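Local coordinates for protein argonaute (PDB 5G5S) that uses short single-stranded DNA guides to bind complementary target DNA and cut it, possibly in defence against invading genetic elements, at residues I446-L451 with I456-I461. Sequence-based numbering, arbitrary orientation.
Sequences ILKKQL and IISQNI
Lys448 reaches from the helix across Ser458 to Asn460, and each step of its chain has a neighbour on the strand. CB and CG rest against the hydroxyl of Ser458, with CG 3.4 Å from Ser458 OG; a serine suits this place because its small side chain lets the helix come close, and OG also lies 3.4 Å from Lys448 CA. CD then touches both Asn460 OD1 and the carbonyl oxygen of Ser458. The bend at chi3 (-71°) carries CE to 3.2 Å from Asn460 OD1, and NZ closes a hydrogen bond of 2.9 Å to the same OD1, arriving tilted 30° from the carbonyl plane while the two side chains cross at about a right angle. The length of a lysine lets its ammonium group reach this amide oxygen, a neutral acceptor.

Helix 442-452 is the crossover of a beta-alpha-beta unit, running from strand 428-434 to strand 456-462, an edge strand of the four-stranded parallel sheet in the Mid domain. The segments are therefore nearly antiparallel, at 163°. Where the chain turns back, Ile456 N donates to Leu451 O over 3.0 Å. Leu451 adds apolar contact beside this bond: its CG lies 4.1 Å from Ile456 CB, and its CD2 is 3.7 Å from Ser458 CB. CB and CG1 of Ile456 lie against Leu451 O, while the end of the side chain leads away from the helix; Ile456 also touches Cys428 and Ala430 of the neighbouring strand. Ser458 O takes a hydrogen bond from Lys485 NZ, and the next residues, 459-462, belong to the region that binds the phosphorylated 5' end of the guide.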
loop_
_atom_site.group_PDB
_atom_site.type_symbol
_atom_site.label_atom_id
_atom_site.label_comp_id
_atom_site.label_asym_id
_atom_site.label_seq_id
_atom_site.Cartn_x
_atom_site.Cartn_y
_atom_site.Cartn_z
ATOM N N ILE A 446 -3.024 -16.154 11.325
ATOM C CA ILE A 446 -4.060 -16.291 12.362
ATOM C C ILE A 446 -3.369 -16.596 13.687
ATOM O O ILE A 446 -3.712 -15.989 14.699
ATOM C CB ILE A 446 -5.161 -17.341 11.981
ATOM C CG1 ILE A 446 -6.068 -16.832 10.842
ATOM C CG2 ILE A 446 -6.000 -17.816 13.183
ATOM C CD1 ILE A 446 -6.663 -15.426 11.063
ATOM N N LEU A 447 -2.356 -17.490 13.654
ATOM C CA LEU A 447 -1.564 -17.872 14.820
ATOM C C LEU A 447 -0.830 -16.672 15.418
ATOM O O LEU A 447 -0.913 -16.473 16.618
ATOM C CB LEU A 447 -0.594 -19.036 14.507
ATOM C CG LEU A 447 0.127 -19.675 15.720
ATOM C CD1 LEU A 447 -0.850 -20.385 16.637
ATOM C CD2 LEU A 447 1.217 -20.630 15.278
ATOM N N LYS A 448 -0.171 -15.850 14.589
ATOM C CA LYS A 448 0.557 -14.654 15.043
ATOM C C LYS A 448 -0.333 -13.638 15.759
ATOM O O LYS A 448 0.033 -13.130 16.826
ATOM C CB LYS A 448 1.276 -13.979 13.882
ATOM C CG LYS A 448 2.437 -14.787 13.337
ATOM C CD LYS A 448 3.417 -13.904 12.563
ATOM C CE LYS A 448 2.904 -13.414 11.235
ATOM N NZ LYS A 448 3.983 -12.736 10.468
ATOM N N LYS A 449 -1.484 -13.340 15.145
ATOM C CA LYS A 449 -2.489 -12.400 15.619
ATOM C C LYS A 449 -3.012 -12.800 17.007
ATOM O O LYS A 449 -2.932 -11.998 17.937
ATOM C CB LYS A 449 -3.617 -12.289 14.581
ATOM C CG LYS A 449 -4.715 -11.297 14.917
ATOM C CD LYS A 449 -5.718 -11.218 13.787
ATOM C CE LYS A 449 -6.831 -12.235 13.862
ATOM N NZ LYS A 449 -7.532 -12.370 12.556
ATOM N N GLN A 450 -3.507 -14.041 17.136
ATOM C CA GLN A 450 -4.040 -14.632 18.372
ATOM C C GLN A 450 -2.981 -14.781 19.466
ATOM O O GLN A 450 -3.320 -14.751 20.650
ATOM C CB GLN A 450 -4.722 -15.983 18.093
ATOM C CG GLN A 450 -6.047 -15.862 17.340
ATOM C CD GLN A 450 -6.891 -17.114 17.411
ATOM O OE1 GLN A 450 -6.392 -18.245 17.415
ATOM N NE2 GLN A 450 -8.203 -16.932 17.445
ATOM N N LEU A 451 -1.714 -14.971 19.061
ATOM C CA LEU A 451 -0.542 -15.076 19.930
ATOM C C LEU A 451 -0.291 -13.702 20.557
ATOM O O LEU A 451 -0.023 -13.630 21.752
ATOM C CB LEU A 451 0.679 -15.497 19.088
ATOM C CG LEU A 451 1.518 -16.715 19.496
ATOM C CD1 LEU A 451 0.694 -17.812 20.120
ATOM C CD2 LEU A 451 2.270 -17.254 18.301
ATOM N N ILE A 456 2.282 -12.203 23.142
ATOM C CA ILE A 456 3.379 -12.968 22.539
ATOM C C ILE A 456 3.668 -12.425 21.138
ATOM O O ILE A 456 2.858 -12.610 20.228
ATOM C CB ILE A 456 3.137 -14.522 22.502
ATOM C CG1 ILE A 456 2.309 -15.097 23.698
ATOM C CG2 ILE A 456 4.415 -15.311 22.210
ATOM C CD1 ILE A 456 2.915 -15.063 25.106
ATOM N N ILE A 457 4.816 -11.750 20.966
ATOM C CA ILE A 457 5.260 -11.240 19.656
ATOM C C ILE A 457 5.806 -12.477 18.926
ATOM O O ILE A 457 6.424 -13.329 19.564
ATOM C CB ILE A 457 6.302 -10.092 19.794
ATOM C CG1 ILE A 457 5.669 -8.872 20.490
ATOM C CG2 ILE A 457 6.912 -9.703 18.420
ATOM C CD1 ILE A 457 6.643 -7.922 21.151
ATOM N N SER A 458 5.514 -12.622 17.630
ATOM C CA SER A 458 5.929 -13.821 16.909
ATOM C C SER A 458 6.353 -13.596 15.480
ATOM O O SER A 458 5.939 -12.620 14.851
ATOM C CB SER A 458 4.815 -14.863 16.945
ATOM O OG SER A 458 3.570 -14.305 16.558
ATOM N N GLN A 459 7.146 -14.539 14.955
ATOM C CA GLN A 459 7.578 -14.537 13.567
ATOM C C GLN A 459 7.558 -15.956 13.011
ATOM O O GLN A 459 8.051 -16.890 13.656
ATOM C CB GLN A 459 8.953 -13.862 13.380
ATOM C CG GLN A 459 9.379 -13.656 11.905
ATOM C CD GLN A 459 8.371 -12.923 11.048
ATOM O OE1 GLN A 459 7.889 -13.431 10.032
ATOM N NE2 GLN A 459 8.029 -11.711 11.428
ATOM N N ASN A 460 6.957 -16.108 11.822
ATOM C CA ASN A 460 6.865 -17.379 11.117
ATOM C C ASN A 460 7.897 -17.443 10.007
ATOM O O ASN A 460 8.259 -16.413 9.435
ATOM C CB ASN A 460 5.443 -17.647 10.599
ATOM C CG ASN A 460 4.844 -16.577 9.706
ATOM O OD1 ASN A 460 5.080 -15.374 9.854
ATOM N ND2 ASN A 460 3.984 -16.997 8.797
ATOM N N ILE A 461 8.396 -18.657 9.736
ATOM C CA ILE A 461 9.416 -18.950 8.730
ATOM C C ILE A 461 9.109 -20.309 8.082
ATOM O O ILE A 461 8.640 -21.211 8.784
ATOM C CB ILE A 461 10.831 -18.865 9.397
ATOM C CG1 ILE A 461 11.956 -18.351 8.455
ATOM C CG2 ILE A 461 11.217 -20.070 10.286
ATOM C CD1 ILE A 461 12.481 -19.296 7.423
#